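Local coordinates for protein sugar kinase (Agrobacterium tumefaciens, PDB 2RBC) that probably phosphorylates a sugar substrate at the expense of ATP, as a kinase of the ribokinase-like pfkB family, at residues A[272-277]-A[305-310]; A[280-285]-A[294-299]; A[37-42]-A[121-126]. All blocks are in the same frame, centred on the assembly; numbering follows the deposited sequence.

Contact 1: residues A[272-277]-A[305-310]; sequences LAAGDI and LKCTVF
K306 reaches the 272-277 turn by leaving its helix with CG anti to the backbone N (chi1 -175°) and then bending at each of its next three torsions, which curls the chain over the backbone of L272 to A274. Its methylene part does the packing: CG lies 3.9 Å from CG1 of I277, the two side chains crossing at about a right angle, and CD rests 3.8 Å from the carbonyl carbon of A273. Further along, CE of K306 passes 3.7 Å from N of A274. The ammonium end then turns to main-chain oxygens. NZ gives a weak bond of 2.9 Å to O of L272, and its stronger partner is the carbonyl of D270, with that of G312 as a third acceptor. The run from D270 to D276 matches the D-T-x-x-A-G-D signature of the pfkB family, whose helix start forms the anion hole beside the phosphoryl-transfer site in relatives. In ribokinase, carbonyls of the corresponding loops hold a monovalent cation, and the K306 ammonium group probably takes a comparable place. A273, in a left-handed backbone conformation, is the N-cap residue, and its O accepts from N of I277 at 3.0 Å. On another side of the lysine, CB of A274 touches SG of C307 at 3.6 Å, an apolar contact between the first turn of one helix and the last of the other.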
loop_
_atom_site.group_PDB
_atom_site.type_symbol
_atom_site.label_atom_id
_atom_site.label_comp_id
_atom_site.label_asym_id
_atom_site.label_seq_id
_atom_site.Cartn_x
_atom_site.Cartn_y
_atom_site.Cartn_z
ATOM N N LEU A 272 14.029 10.643 -0.381
ATOM C CA LEU A 272 12.844 10.658 0.489
ATOM C C LEU A 272 13.282 10.809 1.941
ATOM O O LEU A 272 14.155 10.084 2.386
ATOM C CB LEU A 272 12.039 9.364 0.262
ATOM C CG LEU A 272 10.701 9.210 0.962
ATOM C CD1 LEU A 272 9.742 10.345 0.622
ATOM C CD2 LEU A 272 10.097 7.837 0.590
ATOM N N ALA A 273 12.702 11.776 2.660
ATOM C CA ALA A 273 13.003 12.021 4.103
ATOM C C ALA A 273 14.292 12.803 4.395
ATOM O O ALA A 273 14.648 12.984 5.553
ATOM C CB ALA A 273 12.978 10.690 4.915
ATOM N N ALA A 274 15.010 13.229 3.360
ATOM C CA ALA A 274 16.304 13.905 3.514
ATOM C C ALA A 274 16.127 15.158 4.371
ATOM O O ALA A 274 16.823 15.360 5.356
ATOM C CB ALA A 274 16.909 14.248 2.141
ATOM N N GLY A 275 15.129 15.957 4.013
ATOM C CA GLY A 275 14.776 17.198 4.751
ATOM C C GLY A 275 14.400 16.926 6.186
ATOM O O GLY A 275 14.779 17.654 7.086
ATOM N N ASP A 276 13.690 15.833 6.416
ATOM C CA ASP A 276 13.346 15.411 7.777
ATOM C C ASP A 276 14.556 15.045 8.634
ATOM O O ASP A 276 14.642 15.382 9.825
ATOM C CB ASP A 276 12.400 14.217 7.741
ATOM C CG ASP A 276 11.154 14.481 6.905
ATOM O OD1 ASP A 276 10.692 15.640 6.928
ATOM O OD2 ASP A 276 10.644 13.543 6.248
ATOM N N ILE A 277 15.496 14.338 8.037
ATOM C CA ILE A 277 16.718 14.028 8.755
ATOM C C ILE A 277 17.442 15.333 9.076
ATOM O O ILE A 277 17.994 15.484 10.174
ATOM C CB ILE A 277 17.605 13.028 7.965
ATOM C CG1 ILE A 277 17.185 11.568 8.214
ATOM C CG2 ILE A 277 19.100 13.181 8.357
ATOM C CD1 ILE A 277 15.654 11.218 8.170
ATOM N N LEU A 305 24.084 11.600 3.990
ATOM C CA LEU A 305 24.255 10.196 4.267
ATOM C C LEU A 305 22.974 9.428 4.009
ATOM O O LEU A 305 22.998 8.381 3.334
ATOM C CB LEU A 305 24.752 9.972 5.703
ATOM C CG LEU A 305 26.261 10.179 5.917
ATOM C CD1 LEU A 305 26.536 10.420 7.407
ATOM C CD2 LEU A 305 26.988 8.981 5.506
ATOM N N LYS A 306 21.858 9.960 4.490
ATOM C CA LYS A 306 20.591 9.259 4.358
ATOM C C LYS A 306 20.222 9.067 2.887
ATOM O O LYS A 306 19.571 8.084 2.537
ATOM C CB LYS A 306 19.493 10.028 5.082
ATOM C CG LYS A 306 18.126 9.348 5.118
ATOM C CD LYS A 306 17.078 10.211 4.466
ATOM C CE LYS A 306 17.198 10.242 2.956
ATOM N NZ LYS A 306 16.850 8.915 2.319
ATOM N N CYS A 307 20.648 9.990 2.038
ATOM C CA CYS A 307 20.311 9.952 0.597
ATOM C C CYS A 307 20.953 8.821 -0.180
ATOM O O CYS A 307 20.490 8.476 -1.269
ATOM C CB CYS A 307 20.623 11.299 -0.093
ATOM S SG CYS A 307 19.521 12.636 0.350
ATOM N N THR A 308 21.983 8.208 0.392
ATOM C CA THR A 308 22.713 7.136 -0.253
ATOM C C THR A 308 22.142 5.757 -0.033
ATOM O O THR A 308 22.682 4.793 -0.548
ATOM C CB THR A 308 24.191 7.164 0.200
ATOM O OG1 THR A 308 24.272 6.860 1.595
ATOM C CG2 THR A 308 24.781 8.528 -0.085
ATOM N N VAL A 309 21.050 5.659 0.728
ATOM C CA VAL A 309 20.383 4.403 1.059
ATOM C C VAL A 309 18.914 4.437 0.614
ATOM O O VAL A 309 18.180 5.361 0.947
ATOM C CB VAL A 309 20.439 4.176 2.590
ATOM C CG1 VAL A 309 19.709 2.914 3.029
ATOM C CG2 VAL A 309 21.904 4.113 3.037
ATOM N N PHE A 310 18.494 3.420 -0.120
ATOM C CA PHE A 310 17.071 3.241 -0.406
ATOM C C PHE A 310 16.274 3.027 0.871
ATOM O O PHE A 310 16.596 2.170 1.691
ATOM C CB PHE A 310 16.826 2.014 -1.297
ATOM C CG PHE A 310 15.377 1.665 -1.427
ATOM C CD1 PHE A 310 14.538 2.435 -2.231
ATOM C CD2 PHE A 310 14.828 0.622 -0.709
ATOM C CE1 PHE A 310 13.218 2.158 -2.325
ATOM C CE2 PHE A 310 13.487 0.354 -0.802
ATOM C CZ PHE A 310 12.696 1.117 -1.628
#

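Contact 2: residues A[280-285]-A[294-299]; sequences GTFALA and AAVRLS. With SO4 (sulfate ion), chain B.
An antiparallel pair of neighbouring helices, 274-287 and 292-307, packs here through small residues where it lies against the large central sheet of the kinase. The short segments run at 148° to each other, and their axes come within 8.5 Å, a close approach that alanines make possible: CB of A285 meets CB of A295 at 3.6 Å, with little side chain between the backbones. One turn earlier in helix 274-287, T281 sends its methyl across. CG2 stands anti to the backbone N, which places it 3.5 Å from CA of S299 and 3.7 Å from CD2 of L298, while OG1 turns back to bond the carbonyl O of I277 in its own helix. S299 does likewise. Its OG donates to O of A295 over 2.7 Å, tilted 27° from the carbonyl plane, and S299 N reaches the same oxygen from the opposite face, so this buried acceptor is gripped twice. The hydroxyl meanwhile lies at the edge of the F282 ring, near its plane, and 3.4 Å from CB of F282. The ring swings beyond it toward A295 and V296, CE1 approaching CB of A295 obliquely at 4.0 Å. F282 also meets the F238 ring, and V296 touches W250, which anchors the pair on strands of the sheet. Away from this interface, NH2 of R297 donates to O2 of a sulfate at 2.9 Å from the edge of the guanidinium plane; Q261 and R332 bind the same ion, probably a guest from the crystallisation liquor. Such a helical hairpin, joined by a short turn and laid on a largely parallel sheet, belongs to the alpha/beta core of the ribokinase fold.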
loop_
_atom_site.group_PDB
_atom_site.type_symbol
_atom_site.label_atom_id
_atom_site.label_comp_id
_atom_site.label_asym_id
_atom_site.label_seq_id
_atom_site.Cartn_x
_atom_site.Cartn_y
_atom_site.Cartn_z
ATOM N N GLY A 280 15.454 17.196 12.075
ATOM C CA GLY A 280 15.626 16.530 13.349
ATOM C C GLY A 280 17.035 16.765 13.879
ATOM O O GLY A 280 17.196 17.017 15.059
ATOM N N THR A 281 18.051 16.656 13.019
ATOM C CA THR A 281 19.441 16.904 13.428
ATOM C C THR A 281 19.585 18.342 13.896
ATOM O O THR A 281 20.232 18.632 14.909
ATOM C CB THR A 281 20.423 16.607 12.234
ATOM O OG1 THR A 281 20.296 15.226 11.833
ATOM C CG2 THR A 281 21.864 16.863 12.629
ATOM N N PHE A 282 18.954 19.254 13.164
ATOM C CA PHE A 282 19.059 20.661 13.442
ATOM C C PHE A 282 18.402 20.992 14.762
ATOM O O PHE A 282 18.922 21.749 15.545
ATOM C CB PHE A 282 18.444 21.478 12.302
ATOM C CG PHE A 282 18.631 22.950 12.482
ATOM C CD1 PHE A 282 19.810 23.557 12.082
ATOM C CD2 PHE A 282 17.642 23.720 13.084
ATOM C CE1 PHE A 282 20.018 24.907 12.287
ATOM C CE2 PHE A 282 17.842 25.091 13.277
ATOM C CZ PHE A 282 19.036 25.677 12.880
ATOM N N ALA A 283 17.231 20.420 14.995
ATOM C CA ALA A 283 16.525 20.574 16.236
ATOM C C ALA A 283 17.311 20.049 17.435
ATOM O O ALA A 283 17.412 20.726 18.462
ATOM C CB ALA A 283 15.175 19.908 16.150
ATOM N N LEU A 284 17.897 18.867 17.298
ATOM C CA LEU A 284 18.817 18.386 18.298
ATOM C C LEU A 284 20.029 19.307 18.472
ATOM O O LEU A 284 20.378 19.597 19.601
ATOM C CB LEU A 284 19.235 16.930 18.031
ATOM C CG LEU A 284 20.234 16.271 19.012
ATOM C CD1 LEU A 284 19.626 16.184 20.394
ATOM C CD2 LEU A 284 20.640 14.896 18.483
ATOM N N ALA A 285 20.642 19.779 17.387
ATOM C CA ALA A 285 21.803 20.704 17.502
ATOM C C ALA A 285 21.439 21.978 18.309
ATOM O O ALA A 285 22.221 22.465 19.128
ATOM C CB ALA A 285 22.348 21.063 16.116
ATOM N N ALA A 294 27.899 25.264 12.469
ATOM C CA ALA A 294 28.128 23.859 12.920
ATOM C C ALA A 294 26.859 22.994 12.797
ATOM O O ALA A 294 26.900 21.839 12.329
ATOM C CB ALA A 294 28.638 23.850 14.350
ATOM N N ALA A 295 25.728 23.573 13.192
ATOM C CA ALA A 295 24.435 22.889 13.148
ATOM C C ALA A 295 23.957 22.667 11.715
ATOM O O ALA A 295 23.428 21.622 11.390
ATOM C CB ALA A 295 23.428 23.670 13.924
ATOM N N VAL A 296 24.144 23.651 10.851
ATOM C CA VAL A 296 23.773 23.499 9.467
ATOM C C VAL A 296 24.652 22.430 8.821
ATOM O O VAL A 296 24.171 21.634 8.048
ATOM C CB VAL A 296 23.857 24.807 8.717
ATOM C CG1 VAL A 296 23.706 24.562 7.212
ATOM C CG2 VAL A 296 22.795 25.798 9.208
ATOM N N ARG A 297 25.951 22.455 9.095
ATOM C CA ARG A 297 26.857 21.416 8.586
ATOM C C ARG A 297 26.483 20.005 8.997
ATOM O O ARG A 297 26.407 19.115 8.146
ATOM C CB ARG A 297 28.295 21.662 9.040
ATOM C CG ARG A 297 28.992 22.692 8.249
ATOM C CD ARG A 297 30.226 23.150 8.929
ATOM N NE ARG A 297 30.964 24.032 8.056
ATOM C CZ ARG A 297 32.212 24.419 8.279
ATOM N NH1 ARG A 297 32.866 24.032 9.362
ATOM N NH2 ARG A 297 32.813 25.180 7.398
ATOM N N LEU A 298 26.283 19.790 10.294
ATOM C CA LEU A 298 25.934 18.479 10.803
ATOM C C LEU A 298 24.634 17.961 10.176
ATOM O O LEU A 298 24.570 16.794 9.787
ATOM C CB LEU A 298 25.791 18.515 12.333
ATOM C CG LEU A 298 25.633 17.190 13.079
ATOM C CD1 LEU A 298 26.913 16.342 13.113
ATOM C CD2 LEU A 298 25.054 17.453 14.485
ATOM N N SER A 299 23.622 18.831 10.093
ATOM C CA SER A 299 22.335 18.479 9.515
ATOM C C SER A 299 22.456 18.142 8.036
ATOM O O SER A 299 21.810 17.192 7.551
ATOM C CB SER A 299 21.363 19.633 9.696
ATOM O OG SER A 299 21.273 20.005 11.047
HETATM S S SO4 B . 32.626 24.268 3.770
HETATM O O1 SO4 B . 34.005 24.687 3.996
HETATM O O2 SO4 B . 31.752 24.885 4.756
HETATM O O3 SO4 B . 32.155 24.702 2.450
HETATM O O4 SO4 B . 32.589 22.814 3.910
#

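Contact 3: residues A[37-42]-A[121-126]; sequences AAVLDT and ALSTII. With GOL (glycerol), chain M; EDO (1,2-ethanediol), chain H.
L40, D41 and T42 run alongside L122, S123 and T124 as parallel neighbours in the four-stranded sheet that stands apart from the large one. The tight part runs from L40 onward, where four backbone bonds alternate between the strands: L40 N to A121 O, S123 N to L40 O, T42 N to S123 O at 2.9 Å, and I125 N to T42 O, the last nearly straight at 174°. Beyond the first of these, toward the start of the strands, direct pairing gives way to water. One molecule donates to O of A38 at 2.7 Å and accepts from N of A121, while V39 CG2 and A121 CB touch only at 3.9 Å. The two faces differ as well. L40, T42, L122 and T124 share one face; there L122 packs on Q63 of the second subunit, and T124 OG1 bonds T124 OG1 of that subunit, so this side helps build the dimer. V39, D41 and S123 point to the other, which holds a glycerol, probably from the crystallisation liquor. With CG opposite the carbonyl carbon and beside the backbone N (chi1 -74°), the D41 carboxylate leans over to the neighbouring strand, its OD1 3.5 Å from CB of S123. It accepts one glycerol hydroxyl on each oxygen: O1 on OD1 at 2.7 Å and O2 on OD2 at 2.8 Å. V39 CG1 and I125 CD1 flank the guest with carbon. A carboxylate that receives two adjacent hydroxyls, with carbon close by, is consistent with a sugar-binding pocket, as in relatives where this small sheet forms the substrate lid.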
loop_
_atom_site.group_PDB
_atom_site.type_symbol
_atom_site.label_atom_id
_atom_site.label_comp_id
_atom_site.label_asym_id
_atom_site.label_seq_id
_atom_site.Cartn_x
_atom_site.Cartn_y
_atom_site.Cartn_z
ATOM N N ALA A 37 3.188 14.640 11.278
ATOM C CA ALA A 37 2.860 13.456 10.486
ATOM C C ALA A 37 3.434 12.121 10.952
ATOM O O ALA A 37 4.596 12.026 11.325
ATOM C CB ALA A 37 3.240 13.710 9.034
ATOM N N ALA A 38 2.580 11.099 10.861
ATOM C CA ALA A 38 2.855 9.697 11.197
ATOM C C ALA A 38 2.071 8.869 10.186
ATOM O O ALA A 38 0.820 8.781 10.271
ATOM C CB ALA A 38 2.418 9.377 12.618
ATOM N N VAL A 39 2.781 8.293 9.221
ATOM C CA VAL A 39 2.171 7.738 7.976
ATOM C C VAL A 39 2.832 6.383 7.711
ATOM O O VAL A 39 4.083 6.282 7.802
ATOM C CB VAL A 39 2.454 8.641 6.711
ATOM C CG1 VAL A 39 1.765 8.105 5.444
ATOM C CG2 VAL A 39 2.044 10.091 6.943
ATOM N N LEU A 40 2.022 5.367 7.383
ATOM C CA LEU A 40 2.575 4.073 6.915
ATOM C C LEU A 40 2.844 4.125 5.420
ATOM O O LEU A 40 1.925 4.058 4.609
ATOM C CB LEU A 40 1.673 2.890 7.260
ATOM C CG LEU A 40 2.273 1.490 7.018
ATOM C CD1 LEU A 40 3.449 1.257 7.960
ATOM C CD2 LEU A 40 1.198 0.472 7.261
ATOM N N ASP A 41 4.115 4.264 5.069
ATOM C CA ASP A 41 4.539 4.226 3.681
ATOM C C ASP A 41 4.858 2.813 3.223
ATOM O O ASP A 41 5.566 2.091 3.910
ATOM C CB ASP A 41 5.817 5.060 3.458
ATOM C CG ASP A 41 5.577 6.578 3.477
ATOM O OD1 ASP A 41 4.418 7.024 3.448
ATOM O OD2 ASP A 41 6.601 7.322 3.484
ATOM N N THR A 42 4.392 2.463 2.017
ATOM C CA THR A 42 4.882 1.313 1.298
ATOM C C THR A 42 5.637 1.792 0.068
ATOM O O THR A 42 5.063 2.445 -0.834
ATOM C CB THR A 42 3.789 0.330 0.949
ATOM O OG1 THR A 42 3.116 -0.029 2.146
ATOM C CG2 THR A 42 4.395 -0.927 0.343
ATOM N N ALA A 121 -3.118 7.487 8.325
ATOM C CA ALA A 121 -2.517 7.873 7.069
ATOM C C ALA A 121 -1.621 6.758 6.565
ATOM O O ALA A 121 -0.900 6.111 7.326
ATOM C CB ALA A 121 -1.698 9.178 7.221
ATOM N N LEU A 122 -1.660 6.564 5.259
ATOM C CA LEU A 122 -0.758 5.631 4.587
ATOM C C LEU A 122 -0.496 6.176 3.198
ATOM O O LEU A 122 -1.349 6.910 2.655
ATOM C CB LEU A 122 -1.385 4.214 4.549
ATOM C CG LEU A 122 -2.677 4.005 3.756
ATOM C CD1 LEU A 122 -2.421 3.712 2.246
ATOM C CD2 LEU A 122 -3.488 2.880 4.401
ATOM N N SER A 123 0.666 5.849 2.622
ATOM C CA SER A 123 0.944 6.153 1.215
ATOM C C SER A 123 1.613 5.021 0.457
ATOM O O SER A 123 2.356 4.240 1.035
ATOM C CB SER A 123 1.862 7.364 1.092
ATOM O OG SER A 123 1.376 8.454 1.863
ATOM N N THR A 124 1.335 4.932 -0.849
ATOM C CA THR A 124 2.200 4.177 -1.746
ATOM C C THR A 124 3.184 5.142 -2.420
ATOM O O THR A 124 2.778 6.193 -2.940
ATOM C CB THR A 124 1.419 3.381 -2.780
ATOM O OG1 THR A 124 0.936 2.181 -2.164
ATOM C CG2 THR A 124 2.280 3.015 -4.000
ATOM N N ILE A 125 4.463 4.779 -2.402
ATOM C CA ILE A 125 5.482 5.519 -3.142
ATOM C C ILE A 125 6.224 4.544 -4.042
ATOM O O ILE A 125 6.763 3.565 -3.565
ATOM C CB ILE A 125 6.454 6.278 -2.225
ATOM C CG1 ILE A 125 5.679 7.156 -1.242
ATOM C CG2 ILE A 125 7.398 7.149 -3.061
ATOM C CD1 ILE A 125 6.527 7.932 -0.237
ATOM N N ILE A 126 6.197 4.806 -5.348
ATOM C CA ILE A 126 6.875 3.982 -6.358
ATOM C C ILE A 126 8.126 4.769 -6.738
ATOM O O ILE A 126 8.012 5.900 -7.222
ATOM C CB ILE A 126 5.980 3.707 -7.574
ATOM C CG1 ILE A 126 4.648 3.039 -7.134
ATOM C CG2 ILE A 126 6.715 2.824 -8.607
ATOM C CD1 ILE A 126 3.535 3.108 -8.139
HETATM C C1 GOL M . 4.364 10.158 1.967
HETATM O O1 GOL M . 3.555 9.588 2.978
HETATM C C2 GOL M . 5.575 10.863 2.623
HETATM O O2 GOL M . 6.737 10.040 2.823
HETATM C C3 GOL M . 5.891 12.115 1.818
HETATM O O3 GOL M . 6.259 11.854 0.506
HETATM C C1 EDO H . 0.551 -0.493 -0.200
HETATM O O1 EDO H . -0.162 -1.627 -0.722
HETATM C C2 EDO H . -0.385 0.692 0.073
HETATM O O2 EDO H . 0.328 1.942 0.077
HETATM O O HOH W 1 -1.788 8.706 10.765
#

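How the contacts relate
From the N terminus, contact 3 comes first: it joins the early strand 39-45 to strand 121-127, closing a loop of some eighty residues within the small four-stranded sheet, probably the substrate lid. The chain then builds much of the large sheet before contact 1 opens at L272 and closes at F310. Contact 2 falls wholly within that span and uses the same two helices, so the pair is fastened at two levels about 14 Å apart, measured between centres. No contact crosses another. The small sheet meets the loop leading into helix 274-287 where L272 CD2 packs on I125 CD1 at 3.7 Å, whereas contacts 2 and 3 remain about 12 Å apart at their nearest atoms.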